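Local coordinates for peptidoglycan-N-acetylmuramic acid deacetylase PdaC (Bacillus subtilis subsp. subtilis str. 168, PDB 6H8N), which removes acetyl groups from N-acetylmuramic acid residues of peptidoglycan, which confers resistance to lysozyme, and also deacetylates short chitin oligomers, at residues A[91-94]-A[95-98]; A[192-195]-A[196-199]. The protein carries 1 engineered substitution. All blocks are in the same frame, centred on the assembly; numbering follows the deposited sequence. Where two conformers were deposited one is given.

In the fold
Both contacts are helical turns of the catalytic, C-terminal polysaccharide deacetylase (NodB homology) domain of PdaC, each in the last part of its helix. Contact 1 closes helix 80-98, and contact 2 lies in the C-terminal part of helix 186-197 and just past it; their centres are 33 Å apart, and even their nearest atoms are separated by about 18 Å. Contact 1 is the one nearer to the metal: the side chain of Ile94 lies about 13 Å from the bound zinc and about 8 Å from that of His68, one of the zinc ligands with Asp18 and His72. Contact 2 is away from the annotated sites, at the surface, where Arg196 reaches the chain leading into strand 11-17.

Contact 1: A[91-94]-A[95-98]; sequences QDII and EKIS
Ile93 and Ile97 meet through two different first torsions: in Ile93, CG1 stands trans to the backbone N (chi1 -169°), whereas in Ile97, for the one of its two conformers described here, it lies beside the N (chi1 -68°). This sets Ile93 CG1 against the CD1 of Ile97 on the last turn of helix 80-98, an i to i+4 apolar contact in the deacetylase domain. In that conformer Ile93 CG1 lies 3.8 Å from Ile97 CD1, the chains crossing at a slant. The tip of Ile93, CD1, also touches the aliphatic stem of Lys96, with 3.9 Å to Lys96 CE; that lysine kinks near its end and stays exposed. Beyond the turn, Val48 of helix 45-50 packs on both isoleucines, and Trp70 touches Ile93, which is buried.

Backbone bonds from Glu95, Lys96 and Ile97 to the carbonyls four residues earlier hold the turn together. The Gln91 amide is held at both ends: OE1 accepts from Asn67 ND2 and NE2 donates to Pro102 O.

At the C-terminal end, chi1 of 73° puts Ser98 OG on the side of CB flanked by both backbone N and carbonyl carbon; OG is also hydrogen-bonded with Tyr100 N. Ile94 O takes two bonds from Ser98, besides a weak one from Ile97 N: Ser98 N comes in at 3.0 Å, tilted slightly from the carbonyl plane, while Ser98 OG, at 2.7 Å from Ile94 O, sits well above that plane.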
loop_
_atom_site.group_PDB
_atom_site.type_symbol
_atom_site.label_atom_id
_atom_site.label_comp_id
_atom_site.label_asym_id
_atom_site.label_seq_id
_atom_site.Cartn_x
_atom_site.Cartn_y
_atom_site.Cartn_z
ATOM N N GLN A 91 8.459 5.839 -11.565
ATOM C CA GLN A 91 7.913 4.953 -12.599
ATOM C C GLN A 91 9.045 4.350 -13.416
ATOM O O GLN A 91 9.059 3.145 -13.696
ATOM C CB GLN A 91 6.965 5.705 -13.540
ATOM C CG GLN A 91 5.709 6.250 -12.928
ATOM C CD GLN A 91 4.766 5.200 -12.424
ATOM O OE1 GLN A 91 4.821 4.800 -11.259
ATOM N NE2 GLN A 91 3.879 4.735 -13.287
ATOM N N ASP A 92 10.028 5.177 -13.778
ATOM C CA ASP A 92 11.081 4.731 -14.678
ATOM C C ASP A 92 11.948 3.649 -14.049
ATOM O O ASP A 92 12.280 2.661 -14.714
ATOM C CB ASP A 92 11.947 5.920 -15.124
ATOM C CG ASP A 92 11.221 6.870 -16.055
ATOM O OD1 ASP A 92 10.143 6.516 -16.570
ATOM O OD2 ASP A 92 11.750 7.989 -16.279
ATOM N N ILE A 93 12.337 3.797 -12.779
ATOM C CA ILE A 93 13.195 2.774 -12.180
ATOM C C ILE A 93 12.425 1.468 -12.013
ATOM O O ILE A 93 12.966 0.375 -12.228
ATOM C CB ILE A 93 13.863 3.252 -10.873
ATOM C CG1 ILE A 93 14.956 2.283 -10.409
ATOM C CG2 ILE A 93 12.846 3.412 -9.734
ATOM C CD1 ILE A 93 16.157 2.195 -11.347
ATOM N N ILE A 94 11.149 1.555 -11.627
ATOM C CA ILE A 94 10.348 0.345 -11.486
ATOM C C ILE A 94 10.234 -0.362 -12.832
ATOM O O ILE A 94 10.394 -1.584 -12.924
ATOM C CB ILE A 94 8.984 0.679 -10.877
ATOM C CG1 ILE A 94 9.167 1.164 -9.440
ATOM C CG2 ILE A 94 8.021 -0.519 -10.962
ATOM C CD1 ILE A 94 7.927 1.803 -8.857
ATOM N N GLU A 95 9.998 0.400 -13.906
ATOM C CA GLU A 95 9.906 -0.185 -15.244
ATOM C C GLU A 95 11.224 -0.825 -15.670
ATOM O O GLU A 95 11.239 -1.925 -16.239
ATOM C CB GLU A 95 9.493 0.912 -16.226
ATOM C CG GLU A 95 9.755 0.629 -17.710
ATOM C CD GLU A 95 8.880 -0.457 -18.286
ATOM O OE1 GLU A 95 9.103 -0.806 -19.467
ATOM O OE2 GLU A 95 7.976 -0.949 -17.596
ATOM N N LYS A 96 12.342 -0.156 -15.396
ATOM C CA LYS A 96 13.655 -0.646 -15.808
ATOM C C LYS A 96 14.017 -1.963 -15.141
ATOM O O LYS A 96 14.727 -2.785 -15.732
ATOM C CB LYS A 96 14.704 0.414 -15.470
ATOM C CG LYS A 96 16.109 0.149 -15.936
ATOM C CD LYS A 96 16.942 1.423 -15.789
ATOM C CE LYS A 96 17.972 1.300 -14.686
ATOM N NZ LYS A 96 19.059 0.360 -15.073
ATOM N N ILE A 97 13.583 -2.165 -13.904
ATOM C CA ILE A 97 13.903 -3.377 -13.164
ATOM C C ILE A 97 12.932 -4.505 -13.474
ATOM O O ILE A 97 13.329 -5.670 -13.497
ATOM C CB ILE A 97 13.928 -3.061 -11.658
ATOM C CG1 ILE A 97 15.106 -2.140 -11.339
ATOM C CG2 ILE A 97 13.965 -4.346 -10.825
ATOM C CD1 ILE A 97 14.981 -1.470 -10.012
ATOM N N SER A 98 11.658 -4.177 -13.673
ATOM C CA SER A 98 10.592 -5.172 -13.624
ATOM C C SER A 98 9.651 -5.163 -14.816
ATOM O O SER A 98 8.867 -6.108 -14.952
ATOM C CB SER A 98 9.748 -4.968 -12.352
ATOM O OG SER A 98 8.927 -3.819 -12.456
#

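Contact 2: A[192-195]-A[196-199]; sequences VKKQ and REAK
Val192 and Arg196, one helical turn apart, make the tight side of this contact. The arginine is stretched out from CG to NE and passes obliquely across the valine, bringing Val192 CG1 over one face of the guanidinium, 3.4 Å above its plane and offset toward the rim. The methyl is closest to the inner end of the group, with 3.5 Å from Val192 CG1 to Arg196 NE. Polar partners fix the flat group: NE donates to Pro7 O, NH1 forms a salt bridge with Asp152, and NH2 has a weak bond to Gln9 O. Val11 of strand 11-17 touches both residues.

Turned toward solvent, Lys193, Lys194 and Glu197 make a looser set. With chi1 at -71°, Glu197 CG lies beside its own backbone N, and the extended chain runs back along the preceding turn; its CG is 3.2 Å from Lys193 O. The carboxylate lies against the backbone, with Glu197 OE1 3.6 Å from Lys194 CA, but comes no nearer to the lysine side chains than 4.2 Å, from OE2 to Lys193 CB and from OE1 to Lys194 CG. Lys193 instead sends its NZ to a weak bond with Gly153 O.

Beneath both sides run the i to i+4 backbone bonds of the alpha helix, Arg196 N to Val192 O, Glu197 N to Lys193 O and Ala198 N to Lys194 O, each 2.9 Å long. Lys199 N reaches back three residues to Arg196 O, an i to i+3 bond of the 3-10 kind, common near alpha-helix C-termini.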
loop_
_atom_site.group_PDB
_atom_site.type_symbol
_atom_site.label_atom_id
_atom_site.label_comp_id
_atom_site.label_asym_id
_atom_site.label_seq_id
_atom_site.Cartn_x
_atom_site.Cartn_y
_atom_site.Cartn_z
ATOM N N VAL A 192 -13.756 -5.142 -5.373
ATOM C CA VAL A 192 -14.768 -5.650 -4.460
ATOM C C VAL A 192 -15.852 -4.609 -4.228
ATOM O O VAL A 192 -17.055 -4.921 -4.236
ATOM C CB VAL A 192 -14.111 -6.118 -3.152
ATOM C CG1 VAL A 192 -15.173 -6.322 -2.067
ATOM C CG2 VAL A 192 -13.360 -7.393 -3.416
ATOM N N LYS A 193 -15.457 -3.372 -3.968
ATOM C CA LYS A 193 -16.452 -2.336 -3.736
ATOM C C LYS A 193 -17.365 -2.182 -4.943
ATOM O O LYS A 193 -18.581 -2.015 -4.779
ATOM C CB LYS A 193 -15.775 -1.024 -3.345
ATOM C CG LYS A 193 -15.106 -1.103 -1.960
ATOM C CD LYS A 193 -14.569 0.247 -1.466
ATOM C CE LYS A 193 -13.815 0.152 -0.112
ATOM N NZ LYS A 193 -13.080 1.439 0.177
ATOM N N LYS A 194 -16.812 -2.249 -6.160
ATOM C CA LYS A 194 -17.643 -2.159 -7.360
ATOM C C LYS A 194 -18.595 -3.344 -7.452
ATOM O O LYS A 194 -19.768 -3.185 -7.818
ATOM C CB LYS A 194 -16.758 -2.094 -8.603
ATOM C CG LYS A 194 -16.058 -0.760 -8.770
ATOM C CD LYS A 194 -15.202 -0.733 -10.034
ATOM C CE LYS A 194 -14.073 0.281 -9.945
ATOM N NZ LYS A 194 -13.137 0.161 -11.108
ATOM N N GLN A 195 -18.119 -4.544 -7.153
ATOM C CA GLN A 195 -18.990 -5.708 -7.187
ATOM C C GLN A 195 -20.132 -5.572 -6.188
ATOM O O GLN A 195 -21.273 -5.963 -6.476
ATOM C CB GLN A 195 -18.196 -6.966 -6.887
ATOM C CG GLN A 195 -17.191 -7.376 -7.933
ATOM C CD GLN A 195 -16.369 -8.550 -7.449
ATOM O OE1 GLN A 195 -15.607 -8.435 -6.485
ATOM N NE2 GLN A 195 -16.537 -9.702 -8.091
ATOM N N ARG A 196 -19.855 -5.034 -5.003
ATOM C CA ARG A 196 -20.907 -4.849 -4.012
ATOM C C ARG A 196 -21.906 -3.794 -4.469
ATOM O O ARG A 196 -23.122 -3.977 -4.345
ATOM C CB ARG A 196 -20.273 -4.460 -2.676
ATOM C CG ARG A 196 -19.470 -5.563 -2.018
ATOM C CD ARG A 196 -18.706 -5.033 -0.843
ATOM N NE ARG A 196 -18.018 -6.088 -0.129
ATOM C CZ ARG A 196 -17.302 -5.891 0.972
ATOM N NH1 ARG A 196 -17.179 -4.661 1.458
ATOM N NH2 ARG A 196 -16.726 -6.913 1.562
ATOM N N GLU A 197 -21.410 -2.684 -5.006
ATOM C CA GLU A 197 -22.290 -1.629 -5.499
ATOM C C GLU A 197 -23.167 -2.130 -6.629
ATOM O O GLU A 197 -24.323 -1.695 -6.753
ATOM C CB GLU A 197 -21.439 -0.442 -5.952
ATOM C CG GLU A 197 -20.817 0.295 -4.778
ATOM C CD GLU A 197 -19.504 0.995 -5.083
ATOM O OE1 GLU A 197 -19.006 0.952 -6.234
ATOM O OE2 GLU A 197 -18.965 1.608 -4.139
ATOM N N ALA A 198 -22.650 -3.045 -7.442
ATOM C CA ALA A 198 -23.371 -3.555 -8.603
ATOM C C ALA A 198 -24.616 -4.347 -8.226
ATOM O O ALA A 198 -25.467 -4.586 -9.090
ATOM C CB ALA A 198 -22.429 -4.391 -9.458
ATOM N N LYS A 199 -24.762 -4.763 -6.967
ATOM C CA LYS A 199 -26.027 -5.355 -6.551
ATOM C C LYS A 199 -27.209 -4.423 -6.826
ATOM O O LYS A 199 -28.326 -4.888 -7.059
ATOM C CB LYS A 199 -25.980 -5.726 -5.074
ATOM C CG LYS A 199 -24.938 -6.790 -4.711
ATOM C CD LYS A 199 -25.009 -7.142 -3.236
ATOM C CE LYS A 199 -23.618 -7.182 -2.632
ATOM N NZ LYS A 199 -23.600 -7.807 -1.279
#